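Local coordinates for protein CDC25-like phosphatase YCH1 (Saccharomyces cerevisiae, PDB 3FS5) that acts as a protein phosphatase built on a rhodanese-like domain, related to single-domain rhodaneses and to the Cdc25 catalytic domain, at residues A[52-56]-A[57-61]; A[63-66]-A[67-70]. All coordinates share one frame; numbering follows the deposited sequence.

Contact 1: A[52-56]-A[57-61]; sequences WHYAY and SRLKQ
Ala55 O takes the amide of Leu59 at 3.0 Å and opens the short helix 56-61, with Ala55 itself at the N-cap position. The N-H...O angle of that bond is 160°; a second bond to the same oxygen, from Arg58 N, is bent to 121° and weak. Lys60 N makes the next i to i+4 bond, to Tyr56 O at 2.9 Å. Among the side chains, Tyr56 and Lys60 keep this spacing of four residues, while Leu59 reaches five residues back to Tyr54. Its CD1 lies 3.6 Å from Tyr54 O and 4.0 Å from Tyr54 CB, the two side chains crossing at about a right angle. Tyr56 and Lys60 run side by side in the same direction: both have CG anti to the backbone N (chi1 177° for Tyr56), and Lys60 CD comes within 3.9 Å of Tyr56 OH. With Tyr56 cut back to an alanine, Lys60 CD would probably lose its neighbour and a gap would open against helix 96-106, where the ring meets Ser99, Ala100 and Leu103. Farther out, Tyr54 OH is hydrogen-bonded to Glu68 and Arg72 of helix 63-78, which fixes the far end of the ring that Leu59 borders. The connection thus leaves strand 52-53, an outermost strand of the five-stranded parallel sheet paired with strand 33-37, and turns into helix 56-61, with Tyr54 and Leu59 packing on helix 63-78 and Tyr56 on helix 96-106.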
loop_
_atom_site.group_PDB
_atom_site.type_symbol
_atom_site.label_atom_id
_atom_site.label_comp_id
_atom_site.label_asym_id
_atom_site.label_seq_id
_atom_site.Cartn_x
_atom_site.Cartn_y
_atom_site.Cartn_z
ATOM N N TRP A 52 -6.864 -0.958 -1.172
ATOM C CA TRP A 52 -7.852 0.010 -0.704
ATOM C C TRP A 52 -7.402 1.407 -1.119
ATOM O O TRP A 52 -6.210 1.710 -1.119
ATOM C CB TRP A 52 -8.021 -0.026 0.818
ATOM C CG TRP A 52 -8.486 -1.333 1.388
ATOM C CD1 TRP A 52 -9.113 -2.350 0.725
ATOM C CD2 TRP A 52 -8.363 -1.754 2.750
ATOM N NE1 TRP A 52 -9.384 -3.384 1.595
ATOM C CE2 TRP A 52 -8.934 -3.043 2.844
ATOM C CE3 TRP A 52 -7.824 -1.166 3.903
ATOM C CZ2 TRP A 52 -8.980 -3.759 4.048
ATOM C CZ3 TRP A 52 -7.870 -1.878 5.102
ATOM C CH2 TRP A 52 -8.444 -3.163 5.162
ATOM N N HIS A 53 -8.366 2.252 -1.460
ATOM C CA HIS A 53 -8.083 3.609 -1.909
ATOM C C HIS A 53 -8.388 4.652 -0.831
ATOM O O HIS A 53 -9.549 4.921 -0.536
ATOM C CB HIS A 53 -8.900 3.875 -3.181
ATOM C CG HIS A 53 -8.690 5.230 -3.779
ATOM N ND1 HIS A 53 -7.522 5.945 -3.624
ATOM C CD2 HIS A 53 -9.487 5.978 -4.577
ATOM C CE1 HIS A 53 -7.609 7.077 -4.301
ATOM N NE2 HIS A 53 -8.790 7.120 -4.889
ATOM N N TYR A 54 -7.330 5.208 -0.238
ATOM C CA TYR A 54 -7.425 6.243 0.801
ATOM C C TYR A 54 -6.515 7.413 0.429
ATOM O O TYR A 54 -5.308 7.372 0.680
ATOM C CB TYR A 54 -6.994 5.696 2.175
ATOM C CG TYR A 54 -8.044 4.851 2.856
ATOM C CD1 TYR A 54 -8.303 3.552 2.429
ATOM C CD2 TYR A 54 -8.809 5.366 3.904
ATOM C CE1 TYR A 54 -9.296 2.785 3.021
ATOM C CE2 TYR A 54 -9.807 4.606 4.504
ATOM C CZ TYR A 54 -10.046 3.317 4.054
ATOM O OH TYR A 54 -11.042 2.556 4.618
ATOM N N ALA A 55 -7.094 8.458 -0.157
ATOM C CA ALA A 55 -6.321 9.622 -0.589
ATOM C C ALA A 55 -5.480 10.254 0.522
ATOM O O ALA A 55 -5.976 10.536 1.614
ATOM C CB ALA A 55 -7.256 10.671 -1.200
ATOM N N TYR A 56 -4.206 10.483 0.224
ATOM C CA TYR A 56 -3.286 11.083 1.180
ATOM C C TYR A 56 -3.790 12.415 1.740
ATOM O O TYR A 56 -3.734 12.652 2.947
ATOM C CB TYR A 56 -1.926 11.313 0.529
ATOM C CG TYR A 56 -0.942 11.999 1.445
ATOM C CD1 TYR A 56 -0.330 11.305 2.482
ATOM C CD2 TYR A 56 -0.642 13.351 1.291
ATOM C CE1 TYR A 56 0.558 11.935 3.345
ATOM C CE2 TYR A 56 0.244 13.993 2.147
ATOM C CZ TYR A 56 0.841 13.279 3.171
ATOM O OH TYR A 56 1.722 13.903 4.023
ATOM N N SER A 57 -4.276 13.286 0.859
ATOM C CA SER A 57 -4.769 14.595 1.284
ATOM C C SER A 57 -5.815 14.494 2.381
ATOM O O SER A 57 -5.778 15.250 3.353
ATOM C CB SER A 57 -5.356 15.367 0.096
ATOM O OG SER A 57 -4.346 15.683 -0.846
ATOM N N ARG A 58 -6.748 13.562 2.232
ATOM C CA ARG A 58 -7.795 13.398 3.228
ATOM C C ARG A 58 -7.292 12.724 4.505
ATOM O O ARG A 58 -7.742 13.052 5.603
ATOM C CB ARG A 58 -8.962 12.608 2.643
ATOM C CG ARG A 58 -10.193 12.631 3.524
ATOM C CD ARG A 58 -11.370 11.966 2.848
ATOM N NE ARG A 58 -12.507 11.839 3.753
ATOM C CZ ARG A 58 -13.598 11.134 3.480
ATOM N NH1 ARG A 58 -14.587 11.071 4.364
ATOM N NH2 ARG A 58 -13.702 10.492 2.323
ATOM N N LEU A 59 -6.369 11.777 4.369
ATOM C CA LEU A 59 -5.816 11.112 5.541
ATOM C C LEU A 59 -5.134 12.162 6.414
ATOM O O LEU A 59 -5.251 12.146 7.639
ATOM C CB LEU A 59 -4.789 10.048 5.129
ATOM C CG LEU A 59 -5.330 8.743 4.538
ATOM C CD1 LEU A 59 -4.171 7.902 4.030
ATOM C CD2 LEU A 59 -6.126 7.980 5.597
ATOM N N LYS A 60 -4.432 13.084 5.764
ATOM C CA LYS A 60 -3.702 14.135 6.457
ATOM C C LYS A 60 -4.590 15.215 7.072
ATOM O O LYS A 60 -4.278 15.734 8.142
ATOM C CB LYS A 60 -2.704 14.793 5.503
ATOM C CG LYS A 60 -1.822 15.845 6.160
ATOM C CD LYS A 60 -0.944 16.545 5.138
ATOM C CE LYS A 60 0.035 17.500 5.805
ATOM N NZ LYS A 60 1.015 16.780 6.672
ATOM N N GLN A 61 -5.690 15.543 6.401
ATOM C CA GLN A 61 -6.601 16.583 6.870
ATOM C C GLN A 61 -7.738 16.116 7.774
ATOM O O GLN A 61 -8.232 16.884 8.600
ATOM C CB GLN A 61 -7.212 17.318 5.675
ATOM C CG GLN A 61 -6.229 18.142 4.865
ATOM C CD GLN A 61 -6.840 18.656 3.573
ATOM O OE1 GLN A 61 -7.938 19.218 3.570
ATOM N NE2 GLN A 61 -6.127 18.473 2.466
#

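Contact 2: A[63-66]-A[67-70]; sequences PEYL and RELK
Pro63 O accepts the amide of Arg67 at 2.9 Å, the first of four successive i to i+4 bonds that identify residues 63-70 as regular alpha-helix, the opening turns of helix 63-78 in the rhodanese-like domain. Glu64 continues the ladder through its O to Glu68 N, and its side chain, bent at chi2 (-56°), swings its carboxylate alongside Arg67. The resulting i to i+3 salt bridge is loose: OE1 to Arg67 NH1 is 3.6 Å, with carboxylate and guanidinium planes 81° apart, so the groups do not pair flat against each other. Tyr65 O receives Leu69 N at 3.1 Å, while its ring passes near the Glu68 carboxylate, CD1 to OE2 being 4.0 Å with the planes again steeply inclined. The other oxygen, Glu68 OE1, is taken by Tyr54, and the Tyr65 ring makes a cation-pi contact with Arg58, so this side of the helix faces residues 54-58 of the same chain. Leu66 ends the segment; its side chain touches Ser107, whose carbonyl, together with Glu112, holds the ammonium of Lys70. The straightest bond of the ladder is also here, Lys70 N to Leu66 O at 2.9 Å with an N-H...O angle of 172°.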
loop_
_atom_site.group_PDB
_atom_site.type_symbol
_atom_site.label_atom_id
_atom_site.label_comp_id
_atom_site.label_asym_id
_atom_site.label_seq_id
_atom_site.Cartn_x
_atom_site.Cartn_y
_atom_site.Cartn_z
ATOM N N PRO A 63 -8.645 13.489 10.617
ATOM C CA PRO A 63 -8.254 12.499 11.628
ATOM C C PRO A 63 -9.202 11.303 11.700
ATOM O O PRO A 63 -8.783 10.191 12.023
ATOM C CB PRO A 63 -8.254 13.315 12.917
ATOM C CG PRO A 63 -7.833 14.673 12.443
ATOM C CD PRO A 63 -8.681 14.841 11.203
ATOM N N GLU A 64 -10.478 11.537 11.409
ATOM C CA GLU A 64 -11.476 10.474 11.435
ATOM C C GLU A 64 -11.254 9.510 10.279
ATOM O O GLU A 64 -11.509 8.309 10.396
ATOM C CB GLU A 64 -12.890 11.057 11.336
ATOM C CG GLU A 64 -13.315 11.873 12.545
ATOM C CD GLU A 64 -13.201 11.089 13.839
ATOM O OE1 GLU A 64 -13.818 10.004 13.938
ATOM O OE2 GLU A 64 -12.493 11.557 14.759
ATOM N N TYR A 65 -10.781 10.047 9.160
ATOM C CA TYR A 65 -10.521 9.239 7.982
ATOM C C TYR A 65 -9.338 8.326 8.268
ATOM O O TYR A 65 -9.365 7.144 7.932
ATOM C CB TYR A 65 -10.224 10.137 6.779
ATOM C CG TYR A 65 -10.342 9.427 5.448
ATOM C CD1 TYR A 65 -11.486 8.697 5.129
ATOM C CD2 TYR A 65 -9.327 9.510 4.496
ATOM C CE1 TYR A 65 -11.618 8.068 3.894
ATOM C CE2 TYR A 65 -9.450 8.886 3.256
ATOM C CZ TYR A 65 -10.599 8.170 2.962
ATOM O OH TYR A 65 -10.738 7.570 1.732
ATOM N N LEU A 66 -8.303 8.876 8.894
ATOM C CA LEU A 66 -7.120 8.094 9.240
ATOM C C LEU A 66 -7.516 7.035 10.260
ATOM O O LEU A 66 -7.055 5.893 10.202
ATOM C CB LEU A 66 -6.034 8.996 9.833
ATOM C CG LEU A 66 -4.781 8.295 10.377
ATOM C CD1 LEU A 66 -4.129 7.465 9.286
ATOM C CD2 LEU A 66 -3.805 9.340 10.902
ATOM N N ARG A 67 -8.372 7.425 11.198
ATOM C CA ARG A 67 -8.847 6.514 12.229
ATOM C C ARG A 67 -9.598 5.350 11.584
ATOM O O ARG A 67 -9.455 4.198 12.005
ATOM C CB ARG A 67 -9.763 7.264 13.198
ATOM C CG ARG A 67 -10.332 6.408 14.312
ATOM C CD ARG A 67 -11.299 7.211 15.169
ATOM N NE ARG A 67 -11.931 6.389 16.197
ATOM C CZ ARG A 67 -12.899 6.814 17.003
ATOM N NH1 ARG A 67 -13.352 8.057 16.900
ATOM N NH2 ARG A 67 -13.416 5.997 17.913
ATOM N N GLU A 68 -10.396 5.655 10.563
ATOM C CA GLU A 68 -11.151 4.625 9.852
ATOM C C GLU A 68 -10.210 3.607 9.212
ATOM O O GLU A 68 -10.450 2.403 9.281
ATOM C CB GLU A 68 -12.032 5.247 8.762
ATOM C CG GLU A 68 -12.502 4.233 7.720
ATOM C CD GLU A 68 -13.293 4.859 6.585
ATOM O OE1 GLU A 68 -13.384 4.224 5.511
ATOM O OE2 GLU A 68 -13.832 5.972 6.765
ATOM N N LEU A 69 -9.150 4.095 8.574
ATOM C CA LEU A 69 -8.178 3.215 7.935
ATOM C C LEU A 69 -7.506 2.333 8.984
ATOM O O LEU A 69 -7.419 1.124 8.815
ATOM C CB LEU A 69 -7.118 4.030 7.185
ATOM C CG LEU A 69 -5.959 3.214 6.598
ATOM C CD1 LEU A 69 -6.500 2.157 5.635
ATOM C CD2 LEU A 69 -4.981 4.145 5.897
ATOM N N LYS A 70 -7.039 2.949 10.066
ATOM C CA LYS A 70 -6.387 2.216 11.149
ATOM C C LYS A 70 -7.293 1.099 11.665
ATOM O O LYS A 70 -6.865 -0.045 11.813
ATOM C CB LYS A 70 -6.046 3.169 12.299
ATOM C CG LYS A 70 -5.541 2.474 13.559
ATOM C CD LYS A 70 -5.321 3.474 14.685
ATOM C CE LYS A 70 -4.974 2.783 15.992
ATOM N NZ LYS A 70 -4.790 3.766 17.093
#

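How the contacts relate
Contact 1 comes first along the chain, and the two centres are about 9 Å apart. Helix 56-61, started in the first, and helix 63-78, started in the second, follow one another after strand 52-53 of the parallel sheet, all within the rhodanese-like domain. Besides the Tyr54-Glu68 link, the two touch directly at one ring: Tyr54 CD2 is 3.5 Å from Tyr65 CZ, and Arg58 CG is 3.4 Å from Tyr65 CD2. Tyr65 therefore bridges both halves of contact 1. Helix 63-78 folds back on strand 52-53 and the turn after it, with Leu69 and Leu73 against Trp52 and Leu69 also against Tyr54.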